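Local structure of ethanolamine utilization protein EutJ (3H1Q) at residues 163-168 with 222-227; 83-86 with 91-94. The protein binds ATP in the cleft of an actin-like ATPase fold and probably serves ethanolamine utilization, though its precise role is not established. All blocks are in the same frame, centred on the assembly; numbering follows the deposited sequence.

Contact 1 of 2, residues 163-168 with 222-227; sequences ATFDEP and KNYDQT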
loop_
_atom_site.group_PDB
_atom_site.type_symbol
_atom_site.label_atom_id
_atom_site.label_comp_id
_atom_site.label_asym_id
_atom_site.label_seq_id
_atom_site.Cartn_x
_atom_site.Cartn_y
_atom_site.Cartn_z
ATOM N N ALA A 163 15.428 6.054 10.069
ATOM C CA ALA A 163 15.963 6.490 8.779
ATOM C C ALA A 163 14.965 6.166 7.674
ATOM O O ALA A 163 14.287 5.140 7.752
ATOM C CB ALA A 163 17.296 5.819 8.497
ATOM N N THR A 164 14.897 7.022 6.644
ATOM C CA THR A 164 13.870 6.932 5.596
ATOM C C THR A 164 14.370 7.408 4.248
ATOM O O THR A 164 15.254 8.249 4.177
ATOM C CB THR A 164 12.654 7.814 5.939
ATOM O OG1 THR A 164 12.375 7.738 7.346
ATOM C CG2 THR A 164 11.402 7.405 5.114
ATOM N N PHE A 165 13.773 6.882 3.183
ATOM C CA PHE A 165 14.197 7.143 1.811
ATOM C C PHE A 165 13.001 6.939 0.891
ATOM O O PHE A 165 11.885 6.736 1.376
ATOM C CB PHE A 165 15.351 6.198 1.447
ATOM C CG PHE A 165 16.457 6.208 2.467
ATOM C CD1 PHE A 165 17.557 7.056 2.312
ATOM C CD2 PHE A 165 16.366 5.425 3.628
ATOM C CE1 PHE A 165 18.570 7.104 3.282
ATOM C CE2 PHE A 165 17.362 5.472 4.609
ATOM C CZ PHE A 165 18.472 6.307 4.433
ATOM N N ASP A 166 13.215 7.009 -0.422
ATOM C CA ASP A 166 12.168 6.741 -1.411
ATOM C C ASP A 166 12.743 7.029 -2.767
ATOM O O ASP A 166 13.567 7.919 -2.900
ATOM C CB ASP A 166 10.884 7.562 -1.151
ATOM C CG ASP A 166 11.104 9.090 -1.235
ATOM O OD1 ASP A 166 11.116 9.632 -2.370
ATOM O OD2 ASP A 166 11.216 9.762 -0.173
ATOM N N GLU A 167 12.338 6.272 -3.773
ATOM C CA GLU A 167 12.931 6.422 -5.089
ATOM C C GLU A 167 11.959 6.011 -6.171
ATOM O O GLU A 167 11.441 4.899 -6.169
ATOM C CB GLU A 167 14.276 5.634 -5.215
ATOM N N PRO A 168 11.738 6.917 -7.121
ATOM C CA PRO A 168 10.787 6.897 -8.231
ATOM C C PRO A 168 10.711 5.609 -9.026
ATOM O O PRO A 168 10.769 5.652 -10.251
ATOM C CB PRO A 168 11.310 8.011 -9.135
ATOM C CG PRO A 168 11.869 9.001 -8.170
ATOM C CD PRO A 168 12.512 8.171 -7.092
ATOM N N LYS A 222 23.224 -0.841 2.498
ATOM C CA LYS A 222 24.706 -0.888 2.496
ATOM C C LYS A 222 25.292 0.087 3.520
ATOM O O LYS A 222 26.507 0.300 3.564
ATOM C CB LYS A 222 25.234 -0.534 1.096
ATOM C CG LYS A 222 26.733 -0.670 0.876
ATOM C CD LYS A 222 27.271 0.453 -0.018
ATOM C CE LYS A 222 28.117 1.470 0.753
ATOM N NZ LYS A 222 29.535 1.022 0.946
ATOM N N ASN A 223 24.425 0.705 4.318
ATOM C CA ASN A 223 24.852 1.581 5.406
ATOM C C ASN A 223 24.188 1.215 6.739
ATOM O O ASN A 223 24.581 1.725 7.800
ATOM C CB ASN A 223 24.624 3.058 5.045
ATOM C CG ASN A 223 25.816 3.673 4.309
ATOM O OD1 ASN A 223 26.186 3.239 3.211
ATOM N ND2 ASN A 223 26.424 4.691 4.917
ATOM N N TYR A 224 23.207 0.306 6.676
ATOM C CA TYR A 224 22.434 -0.090 7.854
ATOM C C TYR A 224 22.520 -1.553 8.238
ATOM O O TYR A 224 22.668 -2.446 7.397
ATOM C CB TYR A 224 20.978 0.310 7.699
ATOM C CG TYR A 224 20.787 1.799 7.634
ATOM C CD1 TYR A 224 20.656 2.555 8.803
ATOM C CD2 TYR A 224 20.745 2.457 6.400
ATOM C CE1 TYR A 224 20.474 3.934 8.744
ATOM C CE2 TYR A 224 20.572 3.836 6.326
ATOM C CZ TYR A 224 20.429 4.570 7.504
ATOM O OH TYR A 224 20.261 5.937 7.441
ATOM N N ASP A 225 22.410 -1.756 9.544
ATOM C CA ASP A 225 22.460 -3.049 10.199
ATOM C C ASP A 225 21.884 -4.210 9.371
ATOM O O ASP A 225 20.744 -4.149 8.891
ATOM C CB ASP A 225 21.731 -2.915 11.533
ATOM C CG ASP A 225 21.798 -4.155 12.351
ATOM O OD1 ASP A 225 22.452 -5.127 11.916
ATOM O OD2 ASP A 225 21.197 -4.159 13.439
ATOM N N GLN A 226 22.677 -5.268 9.220
ATOM C CA GLN A 226 22.262 -6.440 8.447
ATOM C C GLN A 226 21.446 -7.461 9.243
ATOM O O GLN A 226 20.779 -8.320 8.649
ATOM C CB GLN A 226 23.466 -7.120 7.804
ATOM C CG GLN A 226 24.153 -6.293 6.725
ATOM C CD GLN A 226 23.205 -5.886 5.626
ATOM O OE1 GLN A 226 23.025 -4.694 5.351
ATOM N NE2 GLN A 226 22.571 -6.878 4.997
ATOM N N THR A 227 21.499 -7.369 10.576
ATOM C CA THR A 227 20.595 -8.128 11.445
ATOM C C THR A 227 19.157 -7.856 11.010
ATOM O O THR A 227 18.308 -8.748 11.065
ATOM C CB THR A 227 20.744 -7.735 12.933
ATOM O OG1 THR A 227 22.124 -7.612 13.250
ATOM C CG2 THR A 227 20.147 -8.784 13.852
#
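Tyr224 and Phe165 both carry CG anti to their own carbonyl carbon, chi1 -64° and -51°, and this swings the two rings out from opposite directions until they meet beside Ala163. The phenol end of Tyr224 does the touching. Its OH lies in the plane of the Phe165 ring, off the edge, 3.5 Å from Phe165 CZ, while Tyr224 CE2 comes to 3.8 Å from the same CZ. The methyl of Ala163 approaches the tyrosine ring obliquely: Ala163 CB is 3.5 Å from Tyr224 CZ. The hydroxyl therefore sits at an apolar corner made by a methyl group and a ring edge, and the contact is van der Waals in kind. Only about 113 Å² is buried, and the backbones stay well apart, with 9.3 Å between Ala163 CA and Tyr224 CA.

Just past Tyr224 the loop is shaped by an Asx turn. Asp225 OD1 accepts from the backbone N of Thr227 at 2.8 Å, met from above the carboxylate plane, and takes Thr227 OG1 on its syn lone pair, so one oxygen holds two donors.

Ala163, in the edge strand 160-164 of the four-stranded sheet, and Phe165, just beyond that strand's end, rest on Val155 and Ile153 of strand 151-157, respectively, to which their backbones are also hydrogen-bonded; Tyr224 reaches this edge from the loop joining helix 199-220 to strand 230-233.

Contact 2 of 2, residues 83-86 with 91-94; sequences KVER and ELFQ
The return from helix 70-87 to strand 94-98 is tied by a glutamate of the last helical turn, Glu85, which grips the backbone of the incoming loop. Leu92 N donates to Glu85 OE2 at 2.8 Å along a nearly straight line (175°), arriving on the anti side of the carboxylate and 34° out of its plane. The extended glutamate chain lies against the loop, with Glu85 CG 3.7 Å from Glu91 CA. The carboxylates of Glu85 and Glu91 are nearly parallel, 11° apart; a water donates to Glu85 OE1 and, weakly, to Glu91 OE1, linking two groups whose like charges probably disfavour closer approach. Lys81 forms a salt bridge with Glu85 OE2 and also bonds Leu92 O, so it probably offsets some of that charge. With an alanine here instead of Glu85, Leu92 N would probably lose its acceptor and Lys81 its carboxylate mate. On the buried side, Val84 CG1 meets Leu92 CD1 at 4.1 Å, the two side chains crossing at about a right angle. Both pack on Val44 of strand 39-45, and Val84 also reaches Ala53 and Ala55 of strand 51-58, seating the helix end and the loop against the five-stranded sheet.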
loop_
_atom_site.group_PDB
_atom_site.type_symbol
_atom_site.label_atom_id
_atom_site.label_comp_id
_atom_site.label_asym_id
_atom_site.label_seq_id
_atom_site.Cartn_x
_atom_site.Cartn_y
_atom_site.Cartn_z
ATOM N N LYS A 83 -19.903 4.068 -0.289
ATOM C CA LYS A 83 -20.102 2.651 -0.562
ATOM C C LYS A 83 -20.069 1.924 0.753
ATOM O O LYS A 83 -20.964 1.133 1.066
ATOM C CB LYS A 83 -19.022 2.074 -1.474
ATOM C CG LYS A 83 -19.212 0.565 -1.681
ATOM C CD LYS A 83 -18.737 0.020 -3.024
ATOM C CE LYS A 83 -17.267 0.259 -3.221
ATOM N NZ LYS A 83 -16.797 -0.297 -4.528
ATOM N N VAL A 84 -19.021 2.218 1.514
ATOM C CA VAL A 84 -18.779 1.561 2.775
ATOM C C VAL A 84 -19.944 1.888 3.683
ATOM O O VAL A 84 -20.481 1.002 4.359
ATOM C CB VAL A 84 -17.423 1.981 3.365
ATOM C CG1 VAL A 84 -17.377 1.761 4.869
ATOM C CG2 VAL A 84 -16.315 1.217 2.664
ATOM N N GLU A 85 -20.383 3.142 3.656
ATOM C CA GLU A 85 -21.529 3.514 4.461
ATOM C C GLU A 85 -22.831 2.790 4.124
ATOM O O GLU A 85 -23.561 2.461 5.018
ATOM C CB GLU A 85 -21.707 5.015 4.496
ATOM C CG GLU A 85 -20.756 5.654 5.469
ATOM C CD GLU A 85 -20.733 7.167 5.375
ATOM O OE1 GLU A 85 -21.460 7.745 4.537
ATOM O OE2 GLU A 85 -19.974 7.783 6.147
ATOM N N ARG A 86 -23.123 2.511 2.859
ATOM C CA ARG A 86 -24.341 1.764 2.580
ATOM C C ARG A 86 -24.215 0.307 3.090
ATOM O O ARG A 86 -25.184 -0.308 3.538
ATOM C CB ARG A 86 -24.795 1.860 1.096
ATOM C CG ARG A 86 -23.999 1.063 0.046
ATOM C CD ARG A 86 -24.608 1.166 -1.394
ATOM N NE ARG A 86 -23.642 1.053 -2.537
ATOM C CZ ARG A 86 -23.015 2.077 -3.169
ATOM N NH1 ARG A 86 -23.201 3.334 -2.765
ATOM N NH2 ARG A 86 -22.185 1.855 -4.207
ATOM N N GLU A 91 -22.798 5.646 9.586
ATOM C CA GLU A 91 -21.917 6.531 8.845
ATOM C C GLU A 91 -20.614 6.871 9.600
ATOM O O GLU A 91 -20.524 6.732 10.819
ATOM C CB GLU A 91 -22.655 7.776 8.359
ATOM C CG GLU A 91 -22.934 8.793 9.425
ATOM C CD GLU A 91 -23.303 10.154 8.838
ATOM O OE1 GLU A 91 -24.276 10.226 8.051
ATOM O OE2 GLU A 91 -22.624 11.158 9.159
ATOM N N LEU A 92 -19.615 7.306 8.845
ATOM C CA LEU A 92 -18.296 7.592 9.367
ATOM C C LEU A 92 -18.066 9.084 9.429
ATOM O O LEU A 92 -18.467 9.838 8.539
ATOM C CB LEU A 92 -17.250 6.980 8.451
ATOM C CG LEU A 92 -17.614 5.645 7.827
ATOM C CD1 LEU A 92 -16.895 5.524 6.536
ATOM C CD2 LEU A 92 -17.218 4.537 8.736
ATOM N N PHE A 93 -17.375 9.494 10.477
ATOM C CA PHE A 93 -17.166 10.889 10.737
ATOM C C PHE A 93 -15.725 11.317 10.593
ATOM O O PHE A 93 -15.475 12.485 10.322
ATOM C CB PHE A 93 -17.706 11.220 12.115
ATOM C CG PHE A 93 -19.150 10.914 12.245
ATOM C CD1 PHE A 93 -20.116 11.825 11.769
ATOM C CD2 PHE A 93 -19.572 9.691 12.785
ATOM C CE1 PHE A 93 -21.485 11.540 11.872
ATOM C CE2 PHE A 93 -20.935 9.385 12.895
ATOM C CZ PHE A 93 -21.896 10.309 12.435
ATOM N N GLN A 94 -14.780 10.391 10.754
ATOM C CA GLN A 94 -13.370 10.768 10.799
ATOM C C GLN A 94 -12.436 9.665 10.382
ATOM O O GLN A 94 -12.763 8.491 10.504
ATOM C CB GLN A 94 -12.985 11.207 12.200
ATOM C CG GLN A 94 -13.050 10.101 13.173
ATOM C CD GLN A 94 -13.629 10.549 14.451
ATOM O OE1 GLN A 94 -14.820 10.370 14.691
ATOM N NE2 GLN A 94 -12.814 11.170 15.284
HETATM O O HOH W 1 -23.847 9.945 4.768
#

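In the fold
Contacts 1 and 2 lie on opposite sides of the chain's centre, their own centres 38 Å apart and their nearest atoms about 25 Å apart, so neither touches the other. Along the chain they come in series, 83-86 with 91-94 closing before 163-168 with 222-227 opens. Each is tied to a different sheet: contact 2 lies against the five-stranded one, contact 1 at the edge of the four-stranded one, consistent with the two halves of an actin-like fold. Both are remote from the bound ATP, whose pocket draws on residues of both halves, among them Thr37, Gly148 and Gly235. Contact 1 is a surface contact, contact 2 is partly buried.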